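Local coordinates for protein beta sliding clamp (PDB 6PTR) that probably tethers DNA polymerases to DNA as a ring-shaped head-to-tail dimer, conferring processivity on replication, and is bound here by the antibiotic griselimycin, at residues Leu140-Leu145 with Lys219-Glu224; Lys146-Cys151 with Leu178-Val183; Phe154-Glu159 with Asn166-His171; Leu190-Met195 with Pro257-Val262. All coordinates share one frame; numbering follows the deposited sequence.

Interaction 1: residues Leu140-Leu145 with Lys219-Glu224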
loop_
_atom_site.group_PDB
_atom_site.type_symbol
_atom_site.label_atom_id
_atom_site.label_comp_id
_atom_site.label_asym_id
_atom_site.label_seq_id
_atom_site.Cartn_x
_atom_site.Cartn_y
_atom_site.Cartn_z
ATOM N N LEU C 140 -2.261 31.021 -17.674
ATOM C CA LEU C 140 -0.913 30.468 -17.555
ATOM C C LEU C 140 -0.889 29.147 -18.300
ATOM O O LEU C 140 -1.897 28.450 -18.348
ATOM C CB LEU C 140 -0.505 30.179 -16.108
ATOM C CG LEU C 140 -0.201 31.268 -15.102
ATOM C CD1 LEU C 140 0.190 30.604 -13.773
ATOM C CD2 LEU C 140 0.927 32.113 -15.630
ATOM N N SER C 141 0.262 28.776 -18.850
ATOM C CA SER C 141 0.349 27.429 -19.387
ATOM C C SER C 141 0.207 26.428 -18.255
ATOM O O SER C 141 0.610 26.684 -17.110
ATOM C CB SER C 141 1.664 27.201 -20.143
ATOM O OG SER C 141 2.772 27.135 -19.261
ATOM N N ALA C 142 -0.391 25.281 -18.572
ATOM C CA ALA C 142 -0.509 24.237 -17.562
ATOM C C ALA C 142 0.863 23.827 -17.049
ATOM O O ALA C 142 1.042 23.591 -15.848
ATOM C CB ALA C 142 -1.254 23.029 -18.134
ATOM N N SER C 143 1.846 23.741 -17.944
ATOM C CA SER C 143 3.172 23.304 -17.518
ATOM C C SER C 143 3.798 24.314 -16.568
ATOM O O SER C 143 4.431 23.931 -15.580
ATOM C CB SER C 143 4.063 23.080 -18.732
ATOM O OG SER C 143 4.151 24.275 -19.476
ATOM N N LYS C 144 3.614 25.609 -16.832
ATOM C CA LYS C 144 4.100 26.615 -15.892
ATOM C C LYS C 144 3.383 26.522 -14.552
ATOM O O LYS C 144 4.028 26.596 -13.503
ATOM C CB LYS C 144 3.946 28.023 -16.463
ATOM C CG LYS C 144 4.627 29.079 -15.604
ATOM C CD LYS C 144 6.131 28.826 -15.582
ATOM C CE LYS C 144 6.884 29.935 -14.876
ATOM N NZ LYS C 144 8.319 29.983 -15.297
ATOM N N LEU C 145 2.051 26.395 -14.559
ATOM C CA LEU C 145 1.329 26.264 -13.290
ATOM C C LEU C 145 1.790 25.036 -12.521
ATOM O O LEU C 145 1.957 25.079 -11.294
ATOM C CB LEU C 145 -0.181 26.192 -13.537
ATOM C CG LEU C 145 -0.975 25.992 -12.233
ATOM C CD1 LEU C 145 -0.791 27.178 -11.287
ATOM C CD2 LEU C 145 -2.455 25.800 -12.575
ATOM N N LYS C 219 -2.942 16.629 -8.922
ATOM C CA LYS C 219 -3.190 15.299 -9.478
ATOM C C LYS C 219 -3.560 15.380 -10.958
ATOM O O LYS C 219 -3.137 14.540 -11.761
ATOM C CB LYS C 219 -4.296 14.585 -8.703
ATOM C CG LYS C 219 -3.901 14.151 -7.296
ATOM C CD LYS C 219 -5.135 13.701 -6.526
ATOM C CE LYS C 219 -4.819 13.340 -5.084
ATOM N NZ LYS C 219 -6.064 12.968 -4.350
ATOM N N LEU C 220 -4.358 16.378 -11.338
ATOM C CA LEU C 220 -4.670 16.538 -12.753
ATOM C C LEU C 220 -3.436 16.958 -13.540
ATOM O O LEU C 220 -3.143 16.395 -14.599
ATOM C CB LEU C 220 -5.795 17.560 -12.924
ATOM C CG LEU C 220 -6.090 17.873 -14.392
ATOM C CD1 LEU C 220 -6.627 16.624 -15.134
ATOM C CD2 LEU C 220 -7.060 19.029 -14.516
ATOM N N LEU C 221 -2.692 17.942 -13.022
ATOM C CA LEU C 221 -1.512 18.438 -13.719
ATOM C C LEU C 221 -0.433 17.369 -13.871
ATOM O O LEU C 221 0.344 17.416 -14.831
ATOM C CB LEU C 221 -0.962 19.663 -12.990
ATOM C CG LEU C 221 -1.873 20.889 -13.131
ATOM C CD1 LEU C 221 -1.391 22.020 -12.252
ATOM C CD2 LEU C 221 -1.902 21.338 -14.576
ATOM N N SER C 222 -0.364 16.403 -12.942
ATOM C CA SER C 222 0.623 15.331 -13.044
ATOM C C SER C 222 0.468 14.530 -14.327
ATOM O O SER C 222 1.410 13.839 -14.740
ATOM C CB SER C 222 0.508 14.394 -11.838
ATOM O OG SER C 222 -0.734 13.709 -11.858
ATOM N N GLU C 223 -0.691 14.597 -14.963
ATOM C CA GLU C 223 -0.883 13.884 -16.219
ATOM C C GLU C 223 -0.261 14.604 -17.416
ATOM O O GLU C 223 -0.382 14.106 -18.546
ATOM C CB GLU C 223 -2.371 13.662 -16.465
ATOM C CG GLU C 223 -3.118 13.073 -15.291
ATOM C CD GLU C 223 -4.616 12.933 -15.581
ATOM O OE1 GLU C 223 -5.026 13.148 -16.746
ATOM O OE2 GLU C 223 -5.384 12.614 -14.649
ATOM N N GLU C 224 0.394 15.747 -17.192
ATOM C CA GLU C 224 1.031 16.545 -18.236
ATOM C C GLU C 224 -0.013 17.081 -19.214
ATOM O O GLU C 224 -0.143 16.576 -20.331
ATOM C CB GLU C 224 2.102 15.727 -18.965
#
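A142 and L221 bring the two backbones closest, their CA atoms 7.0 Å apart, where the first turn of helix 142-152 meets the last turn of helix 211-221. These are the two helices of the central domain, one of the three similar domains that each chain contributes to the ring. S141 closes the strand before the first helix as its N-cap, its OG accepting from K144 N at 3.0 Å, while the second helix runs out through a type I turn from L221 to E224.

L221 carries the whole contact on its side and splits it between its two methyl groups. With CG anti to its carbonyl carbon (chi1 -70°), CD2 lies 4.0 Å from A142 CB and a similar distance from the A142 carbonyl oxygen. The other branch faces L145, and the two leucine side chains lie roughly perpendicular. No hydrogen bond links the segments, and all three touching residues are buried. L149 of the first helix and L242 of strand 237-242 also pack on L221, so this leucine of helix 211-221 lies where the other helix and that strand come together. On the L145 side, the approach is made by its CD2, 3.9 Å from L221 CD1.

Interaction 2: residues Lys146-Cys151 with Leu178-Val183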
loop_
_atom_site.group_PDB
_atom_site.type_symbol
_atom_site.label_atom_id
_atom_site.label_comp_id
_atom_site.label_asym_id
_atom_site.label_seq_id
_atom_site.Cartn_x
_atom_site.Cartn_y
_atom_site.Cartn_z
ATOM N N LYS C 146 2.026 23.933 -13.228
ATOM C CA LYS C 146 2.531 22.751 -12.542
ATOM C C LYS C 146 3.876 23.031 -11.883
ATOM O O LYS C 146 4.134 22.569 -10.766
ATOM C CB LYS C 146 2.666 21.597 -13.524
ATOM C CG LYS C 146 3.136 20.315 -12.866
ATOM C CD LYS C 146 3.266 19.208 -13.898
ATOM C CE LYS C 146 3.595 17.858 -13.259
ATOM N NZ LYS C 146 4.908 17.840 -12.578
ATOM N N HIS C 147 4.753 23.752 -12.585
ATOM C CA HIS C 147 6.052 24.101 -12.022
ATOM C C HIS C 147 5.885 24.907 -10.741
ATOM O O HIS C 147 6.540 24.627 -9.733
ATOM C CB HIS C 147 6.866 24.875 -13.051
ATOM C CG HIS C 147 8.138 25.450 -12.509
ATOM N ND1 HIS C 147 9.208 24.667 -12.132
ATOM C CD2 HIS C 147 8.507 26.734 -12.276
ATOM C CE1 HIS C 147 10.183 25.444 -11.692
ATOM N NE2 HIS C 147 9.784 26.703 -11.772
ATOM N N LEU C 148 5.009 25.918 -10.761
ATOM C CA LEU C 148 4.812 26.739 -9.565
ATOM C C LEU C 148 4.321 25.898 -8.398
ATOM O O LEU C 148 4.801 26.045 -7.265
ATOM C CB LEU C 148 3.828 27.869 -9.859
ATOM C CG LEU C 148 4.196 28.790 -11.020
ATOM C CD1 LEU C 148 3.013 29.659 -11.393
ATOM C CD2 LEU C 148 5.396 29.643 -10.637
ATOM N N LEU C 149 3.347 25.015 -8.651
ATOM C CA LEU C 149 2.808 24.187 -7.582
ATOM C C LEU C 149 3.815 23.131 -7.136
ATOM O O LEU C 149 3.898 22.810 -5.941
ATOM C CB LEU C 149 1.506 23.520 -8.038
ATOM C CG LEU C 149 0.389 24.518 -8.327
ATOM C CD1 LEU C 149 -0.822 23.845 -8.954
ATOM C CD2 LEU C 149 -0.027 25.275 -7.070
ATOM N N ASP C 150 4.581 22.575 -8.078
ATOM C CA ASP C 150 5.628 21.612 -7.723
ATOM C C ASP C 150 6.679 22.222 -6.810
ATOM O O ASP C 150 7.247 21.522 -5.960
ATOM C CB ASP C 150 6.330 21.077 -8.973
ATOM C CG ASP C 150 5.556 19.976 -9.663
ATOM O OD1 ASP C 150 4.690 19.341 -9.021
ATOM O OD2 ASP C 150 5.849 19.733 -10.853
ATOM N N CYS C 151 6.978 23.509 -6.983
ATOM C CA CYS C 151 7.962 24.143 -6.104
ATOM C C CYS C 151 7.458 24.360 -4.679
ATOM O O CYS C 151 8.282 24.536 -3.771
ATOM C CB CYS C 151 8.396 25.498 -6.661
ATOM S SG CYS C 151 9.392 25.461 -8.154
ATOM N N LEU C 178 6.495 43.179 -12.828
ATOM C CA LEU C 178 5.565 42.452 -11.971
ATOM C C LEU C 178 5.929 40.977 -11.933
ATOM O O LEU C 178 6.213 40.366 -12.965
ATOM C CB LEU C 178 4.123 42.593 -12.470
ATOM C CG LEU C 178 3.267 43.804 -12.102
ATOM C CD1 LEU C 178 1.814 43.535 -12.479
ATOM C CD2 LEU C 178 3.394 44.118 -10.629
ATOM N N LYS C 179 5.920 40.412 -10.732
ATOM C CA LYS C 179 6.086 38.984 -10.530
ATOM C C LYS C 179 4.789 38.393 -10.006
ATOM O O LYS C 179 4.071 39.043 -9.245
ATOM C CB LYS C 179 7.218 38.689 -9.540
ATOM C CG LYS C 179 8.594 39.095 -10.041
ATOM C CD LYS C 179 9.687 38.512 -9.146
ATOM C CE LYS C 179 11.073 38.820 -9.677
ATOM N NZ LYS C 179 11.652 40.041 -9.053
ATOM N N LEU C 180 4.484 37.174 -10.436
ATOM C CA LEU C 180 3.494 36.333 -9.779
ATOM C C LEU C 180 4.254 35.362 -8.899
ATOM O O LEU C 180 5.174 34.693 -9.374
ATOM C CB LEU C 180 2.647 35.565 -10.794
ATOM C CG LEU C 180 1.769 34.439 -10.230
ATOM C CD1 LEU C 180 0.659 34.981 -9.330
ATOM C CD2 LEU C 180 1.181 33.639 -11.403
ATOM N N ARG C 181 3.898 35.315 -7.612
ATOM C CA ARG C 181 4.651 34.551 -6.634
ATOM C C ARG C 181 3.727 33.608 -5.890
ATOM O O ARG C 181 2.568 33.938 -5.612
ATOM C CB ARG C 181 5.375 35.486 -5.635
ATOM C CG ARG C 181 6.093 34.775 -4.498
ATOM C CD ARG C 181 6.875 35.833 -3.686
ATOM N NE ARG C 181 8.092 36.307 -4.362
ATOM C CZ ARG C 181 8.853 37.299 -3.915
ATOM N NH1 ARG C 181 8.513 37.950 -2.804
ATOM N NH2 ARG C 181 9.949 37.650 -4.578
ATOM N N LEU C 182 4.238 32.426 -5.581
ATOM C CA LEU C 182 3.577 31.484 -4.697
ATOM C C LEU C 182 4.514 31.208 -3.544
ATOM O O LEU C 182 5.698 30.964 -3.778
ATOM C CB LEU C 182 3.256 30.152 -5.386
ATOM C CG LEU C 182 2.112 30.128 -6.403
ATOM C CD1 LEU C 182 2.419 30.971 -7.604
ATOM C CD2 LEU C 182 1.873 28.683 -6.819
ATOM N N VAL C 183 3.975 31.257 -2.321
ATOM C CA VAL C 183 4.708 30.932 -1.098
ATOM C C VAL C 183 3.906 29.917 -0.300
ATOM O O VAL C 183 2.680 30.039 -0.146
ATOM C CB VAL C 183 5.002 32.185 -0.245
ATOM C CG1 VAL C 183 5.605 31.774 1.124
ATOM C CG2 VAL C 183 5.968 33.121 -0.970
#
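L148 and L149 meet L180 and L182 without any flat group between them; the flat groups lie to the side. The imidazole of H147 has C151 SG on one face, 3.6 Å above its plane and displaced toward the rim. The carboxylate of D150 is met by K146, whose NZ uses the syn lone pair of OD2 at 2.7 Å in a salt bridge between residues one helical turn apart, while OD1 accepts from Q218 of helix 211-221.

The contact itself is helix-on-sheet packing in the central domain: helix 142-152 lies over strand 179-185, the short segments running in nearly the same direction, 31° apart, with their axes 8.8 Å from each other. L182 makes most of the contact on the strand side. Both of its methyl groups press on the helix, CD2 coming within 3.7 Å of L148 CB, and the side chains of L182 and L148 stand athwart each other. L149 starts out from the far side of its backbone, yet its chi1 of -64° swings a methyl group back to the strand, where its CD2 is 3.9 Å from L182 CD2. Further cover comes from V193 and M195 of strand 189-196 on L148, and from L217 on L149. R181 points to the opposite face of the sheet and pairs there with D194. L180, two residues before L182 and on the same face, makes the loosest of the leucine contacts, its CD2 4.4 Å from L148 CD1.

Interaction 3: residues Phe154-Glu159 with Asn166-His171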
loop_
_atom_site.group_PDB
_atom_site.type_symbol
_atom_site.label_atom_id
_atom_site.label_comp_id
_atom_site.label_asym_id
_atom_site.label_seq_id
_atom_site.Cartn_x
_atom_site.Cartn_y
_atom_site.Cartn_z
ATOM N N PHE C 154 4.840 20.860 -1.333
ATOM C CA PHE C 154 5.362 20.041 -0.244
ATOM C C PHE C 154 5.482 20.815 1.060
ATOM O O PHE C 154 5.482 20.196 2.132
ATOM C CB PHE C 154 6.738 19.470 -0.609
ATOM C CG PHE C 154 7.851 20.459 -0.440
ATOM C CD1 PHE C 154 8.016 21.505 -1.350
ATOM C CD2 PHE C 154 8.708 20.378 0.653
ATOM C CE1 PHE C 154 9.026 22.446 -1.188
ATOM C CE2 PHE C 154 9.714 21.296 0.814
ATOM C CZ PHE C 154 9.880 22.334 -0.084
ATOM N N ALA C 155 5.606 22.144 1.011
ATOM C CA ALA C 155 5.854 22.896 2.244
ATOM C C ALA C 155 4.570 23.327 2.941
ATOM O O ALA C 155 4.635 23.928 4.019
ATOM C CB ALA C 155 6.724 24.129 1.961
ATOM N N ILE C 156 3.407 23.033 2.364
ATOM C CA ILE C 156 2.145 23.479 2.948
ATOM C C ILE C 156 1.926 22.814 4.294
ATOM O O ILE C 156 2.138 21.598 4.460
ATOM C CB ILE C 156 0.961 23.155 2.026
ATOM C CG1 ILE C 156 1.060 23.880 0.698
ATOM C CG2 ILE C 156 -0.358 23.479 2.720
ATOM C CD1 ILE C 156 0.048 23.318 -0.289
ATOM N N SER C 157 1.448 23.607 5.253
ATOM C CA SER C 157 1.075 23.083 6.552
ATOM C C SER C 157 -0.133 22.168 6.446
ATOM O O SER C 157 -1.068 22.431 5.681
ATOM C CB SER C 157 0.751 24.228 7.507
ATOM O OG SER C 157 0.441 23.735 8.821
ATOM N N THR C 158 -0.114 21.099 7.238
ATOM C CA THR C 158 -1.293 20.277 7.479
ATOM C C THR C 158 -1.784 20.377 8.924
ATOM O O THR C 158 -2.658 19.603 9.324
ATOM C CB THR C 158 -1.002 18.816 7.119
ATOM O OG1 THR C 158 0.008 18.299 7.995
ATOM C CG2 THR C 158 -0.506 18.726 5.692
ATOM N N GLU C 159 -1.252 21.315 9.713
ATOM C CA GLU C 159 -1.639 21.437 11.116
ATOM C C GLU C 159 -2.976 22.157 11.243
ATOM O O GLU C 159 -3.149 23.264 10.720
ATOM C CB GLU C 159 -0.569 22.183 11.909
ATOM C CG GLU C 159 0.754 21.445 11.995
ATOM C CD GLU C 159 1.795 22.193 12.813
ATOM O OE1 GLU C 159 1.430 22.784 13.854
ATOM O OE2 GLU C 159 2.977 22.204 12.401
ATOM N N ASN C 166 -2.518 26.509 5.794
ATOM C CA ASN C 166 -2.916 25.277 5.101
ATOM C C ASN C 166 -3.284 25.583 3.646
ATOM O O ASN C 166 -4.350 25.247 3.166
ATOM C CB ASN C 166 -4.081 24.603 5.824
ATOM C CG ASN C 166 -3.625 23.689 6.973
ATOM O OD1 ASN C 166 -3.899 22.481 6.975
ATOM N ND2 ASN C 166 -2.914 24.262 7.938
ATOM N N GLY C 167 -2.366 26.231 2.950
ATOM C CA GLY C 167 -2.604 26.557 1.552
ATOM C C GLY C 167 -1.405 27.301 1.026
ATOM O O GLY C 167 -0.383 27.410 1.707
ATOM N N ILE C 168 -1.538 27.832 -0.184
ATOM C CA ILE C 168 -0.448 28.539 -0.850
ATOM C C ILE C 168 -0.845 29.992 -1.020
ATOM O O ILE C 168 -1.956 30.290 -1.472
ATOM C CB ILE C 168 -0.123 27.917 -2.217
ATOM C CG1 ILE C 168 0.456 26.520 -2.048
ATOM C CG2 ILE C 168 0.851 28.829 -3.000
ATOM C CD1 ILE C 168 0.746 25.838 -3.406
ATOM N N TYR C 169 0.053 30.896 -0.673
ATOM C CA TYR C 169 -0.230 32.324 -0.806
ATOM C C TYR C 169 0.150 32.733 -2.220
ATOM O O TYR C 169 1.331 32.772 -2.557
ATOM C CB TYR C 169 0.540 33.123 0.236
ATOM C CG TYR C 169 0.260 34.616 0.222
ATOM C CD1 TYR C 169 -1.044 35.095 0.155
ATOM C CD2 TYR C 169 1.299 35.547 0.258
ATOM C CE1 TYR C 169 -1.314 36.482 0.135
ATOM C CE2 TYR C 169 1.033 36.919 0.250
ATOM C CZ TYR C 169 -0.267 37.364 0.195
ATOM O OH TYR C 169 -0.531 38.708 0.175
ATOM N N PHE C 170 -0.863 33.087 -3.021
ATOM C CA PHE C 170 -0.789 33.324 -4.463
ATOM C C PHE C 170 -0.948 34.832 -4.625
ATOM O O PHE C 170 -2.015 35.360 -4.311
ATOM C CB PHE C 170 -1.941 32.535 -5.093
ATOM C CG PHE C 170 -2.014 32.516 -6.610
ATOM C CD1 PHE C 170 -1.343 31.553 -7.337
ATOM C CD2 PHE C 170 -2.914 33.331 -7.272
ATOM C CE1 PHE C 170 -1.481 31.482 -8.714
ATOM C CE2 PHE C 170 -3.055 33.258 -8.666
ATOM C CZ PHE C 170 -2.331 32.331 -9.368
ATOM N N HIS C 171 0.117 35.536 -5.038
ATOM C CA HIS C 171 0.105 36.996 -4.945
ATOM C C HIS C 171 1.076 37.617 -5.939
ATOM O O HIS C 171 1.955 36.950 -6.492
ATOM C CB HIS C 171 0.427 37.447 -3.495
ATOM C CG HIS C 171 1.806 37.081 -3.017
ATOM N ND1 HIS C 171 2.216 35.778 -2.833
ATOM C CD2 HIS C 171 2.856 37.860 -2.645
ATOM C CE1 HIS C 171 3.459 35.764 -2.372
ATOM N NE2 HIS C 171 3.868 37.018 -2.244
#
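First torsions bring the side chains of I156 and N166 onto the facing segment. In I156, chi1 of -63° sets CG2 anti to the backbone N, and this methyl group rests against the N166-G167 peptide, 3.4 Å from G167 N. The longer branch leads toward the strand, where I156 CD1 meets I168 CG1 at 3.7 Å; the two isoleucine side chains run nearly at right angles. N166 has CG anti to its carbonyl carbon (chi1 -85°), which carries its amide over the backbone of S157 to E159.

The amide grips this loop through its nitrogen: N166 ND2 donates to E159 O at 3.0 Å, in a bent bond (138° at the hydrogen) that approaches from above the carbonyl plane. Its strongest partner, however, is the carbonyl of R162, and R211 donates to OD1, so both ends of the amide are held. S157 O also lies close over the amide, 3.1 Å from N166 OD1, although two acceptors cannot bond; the same carbonyl receives a CA-H...O contact from N166 CA at 3.4 Å.

Here the loop that follows helix 142-152 runs back, nearly antiparallel, past the start of strand 167-173 in the eight-stranded sheet shared by the central and C-terminal domains. The two segments are linked by that side-chain bond and by packing, not by a backbone ladder. S157 forms an ST turn, its OG accepting from E159 N at 3.1 Å. A184, R211 and V214 also touch I156, and L182 touches I168.

Interaction 4: residues Leu190-Met195 with Pro257-Val262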
loop_
_atom_site.group_PDB
_atom_site.type_symbol
_atom_site.label_atom_id
_atom_site.label_comp_id
_atom_site.label_asym_id
_atom_site.label_seq_id
_atom_site.Cartn_x
_atom_site.Cartn_y
_atom_site.Cartn_z
ATOM N N LEU C 190 9.981 26.718 4.252
ATOM C CA LEU C 190 9.253 27.684 3.436
ATOM C C LEU C 190 9.725 27.539 2.005
ATOM O O LEU C 190 10.918 27.332 1.764
ATOM C CB LEU C 190 9.466 29.135 3.899
ATOM C CG LEU C 190 8.789 30.207 3.026
ATOM C CD1 LEU C 190 8.272 31.357 3.904
ATOM C CD2 LEU C 190 9.716 30.750 1.968
ATOM N N ALA C 191 8.786 27.655 1.057
ATOM C CA ALA C 191 9.124 27.611 -0.354
ATOM C C ALA C 191 8.581 28.870 -1.017
ATOM O O ALA C 191 7.464 29.294 -0.717
ATOM C CB ALA C 191 8.527 26.354 -1.051
ATOM N N GLN C 192 9.392 29.472 -1.887
ATOM C CA GLN C 192 9.018 30.670 -2.625
ATOM C C GLN C 192 9.393 30.489 -4.081
ATOM O O GLN C 192 10.553 30.195 -4.387
ATOM C CB GLN C 192 9.736 31.910 -2.067
ATOM C CG GLN C 192 9.431 33.165 -2.867
ATOM C CD GLN C 192 10.187 34.386 -2.354
ATOM O OE1 GLN C 192 9.760 35.032 -1.414
ATOM N NE2 GLN C 192 11.307 34.706 -2.985
ATOM N N VAL C 193 8.427 30.678 -4.984
ATOM C CA VAL C 193 8.710 30.639 -6.420
ATOM C C VAL C 193 8.093 31.859 -7.085
ATOM O O VAL C 193 6.961 32.242 -6.766
ATOM C CB VAL C 193 8.204 29.329 -7.067
ATOM C CG1 VAL C 193 6.688 29.118 -6.849
ATOM C CG2 VAL C 193 8.599 29.287 -8.554
ATOM N N ASP C 194 8.843 32.458 -8.011
ATOM C CA ASP C 194 8.453 33.632 -8.784
ATOM C C ASP C 194 8.404 33.297 -10.266
ATOM O O ASP C 194 9.158 32.446 -10.745
ATOM C CB ASP C 194 9.456 34.791 -8.621
ATOM C CG ASP C 194 9.437 35.397 -7.238
ATOM O OD1 ASP C 194 8.410 35.278 -6.556
ATOM O OD2 ASP C 194 10.448 35.998 -6.832
ATOM N N MET C 195 7.528 34.001 -10.983
ATOM C CA MET C 195 7.635 34.118 -12.435
ATOM C C MET C 195 7.250 35.529 -12.840
ATOM O O MET C 195 6.600 36.259 -12.085
ATOM C CB MET C 195 6.737 33.119 -13.166
ATOM C CG MET C 195 5.276 33.405 -12.976
ATOM S SD MET C 195 4.224 32.262 -13.902
ATOM C CE MET C 195 4.362 32.948 -15.556
ATOM N N PRO C 257 0.976 35.311 6.720
ATOM C CA PRO C 257 2.019 36.062 7.438
ATOM C C PRO C 257 2.942 36.840 6.511
ATOM O O PRO C 257 3.017 36.604 5.304
ATOM C CB PRO C 257 2.806 34.977 8.199
ATOM C CG PRO C 257 1.845 33.810 8.312
ATOM C CD PRO C 257 0.974 33.873 7.060
ATOM N N ASP C 258 3.659 37.785 7.124
ATOM C CA ASP C 258 4.636 38.640 6.445
ATOM C C ASP C 258 5.903 37.810 6.232
ATOM O O ASP C 258 6.933 37.983 6.888
ATOM C CB ASP C 258 4.868 39.894 7.275
ATOM C CG ASP C 258 5.788 40.901 6.606
ATOM O OD1 ASP C 258 6.192 40.693 5.448
ATOM O OD2 ASP C 258 6.094 41.906 7.275
ATOM N N TYR C 259 5.794 36.873 5.280
ATOM C CA TYR C 259 6.808 35.841 5.086
ATOM C C TYR C 259 8.150 36.404 4.649
ATOM O O TYR C 259 9.171 35.744 4.844
ATOM C CB TYR C 259 6.332 34.800 4.054
ATOM C CG TYR C 259 6.224 35.426 2.687
ATOM C CD1 TYR C 259 7.333 35.475 1.839
ATOM C CD2 TYR C 259 5.050 36.046 2.277
ATOM C CE1 TYR C 259 7.271 36.110 0.617
ATOM C CE2 TYR C 259 4.980 36.690 1.034
ATOM C CZ TYR C 259 6.091 36.718 0.227
ATOM O OH TYR C 259 6.067 37.357 -0.984
ATOM N N GLN C 260 8.186 37.594 4.035
ATOM C CA GLN C 260 9.469 38.150 3.615
ATOM C C GLN C 260 10.390 38.378 4.803
ATOM O O GLN C 260 11.610 38.377 4.637
ATOM C CB GLN C 260 9.264 39.450 2.832
ATOM C CG GLN C 260 8.551 39.189 1.513
ATOM C CD GLN C 260 8.289 40.453 0.715
ATOM O OE1 GLN C 260 8.902 41.489 0.955
ATOM N NE2 GLN C 260 7.383 40.365 -0.245
ATOM N N ARG C 261 9.837 38.505 6.005
ATOM C CA ARG C 261 10.693 38.711 7.159
ATOM C C ARG C 261 11.571 37.505 7.458
ATOM O O ARG C 261 12.585 37.661 8.148
ATOM C CB ARG C 261 9.849 39.028 8.386
ATOM C CG ARG C 261 9.083 40.321 8.282
ATOM C CD ARG C 261 8.684 40.767 9.660
ATOM N NE ARG C 261 7.600 41.740 9.615
ATOM C CZ ARG C 261 7.297 42.516 10.642
ATOM N NH1 ARG C 261 8.004 42.406 11.755
ATOM N NH2 ARG C 261 6.297 43.382 10.559
ATOM N N VAL C 262 11.208 36.305 6.987
ATOM C CA VAL C 262 11.980 35.118 7.371
ATOM C C VAL C 262 13.004 34.697 6.334
ATOM O O VAL C 262 13.786 33.773 6.599
ATOM C CB VAL C 262 11.087 33.908 7.709
ATOM C CG1 VAL C 262 9.968 34.327 8.625
ATOM C CG2 VAL C 262 10.543 33.216 6.453
#
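L190 and Y259 cross at about a right angle, with the end of the leucine, not the ring, making the contact. Reaching out from strand 189-196 with CG anti to its backbone N (chi1 177°), L190 places CD1 against Y259, which opens the 3-10 segment 259-261, and V262, which follows it: CD1 is 4.0 Å from Y259 CB and 3.9 Å from V262 CG2. The turn brings those two residues to the same methyl group, helped by the backbone bond from V262 N to Y259 O.

Q192, two residues further along the same face, meets the tyrosine ring at its edge. Its OE1 lies near the ring plane, 3.4 Å from Y259 CE1, and amide and ring stand almost perpendicular, 86° apart. The phenol oxygen beyond is hydrogen-bonded to H171 NE2 and R181 NH1, and Q260 NE2 adds a weak bond, so the hydroxyl has several polar partners, while Q192 OE1 merely lies against the ring edge.

Within the turn, R261 NE reaches D258 OD2 at 2.8 Å in an almost straight salt bridge, in the guanidinium plane but from above the carboxylate plane. Strand and turn together line the groove between the central and C-terminal domains: the bound griselimycin packs on L190, P257, R261 and V262 and hydrogen-bonds to the D258 backbone, in a groove that in relatives receives the peptide motifs of polymerases and other partners, probably so here too.

In the fold
From the N terminus, interaction 1 opens first, at the start of helix 142-152, and closes the widest of these loops at the end of helix 211-221, pairing the two helices of the central domain. Interaction 2 closes a smaller loop within it, laying the same helix on strand 179-185, and interaction 3 is enclosed by both, fixing the connection from that helix into strand 167-173. Interaction 4 follows 2 and 3 in series but crosses interaction 1, since its strand lies inside the outer loop and its turn beyond it. Strands 167-173, 179-185 and 189-196 are neighbours in one sheet, whose one face takes helix 142-152 and whose other face borders the interdomain groove.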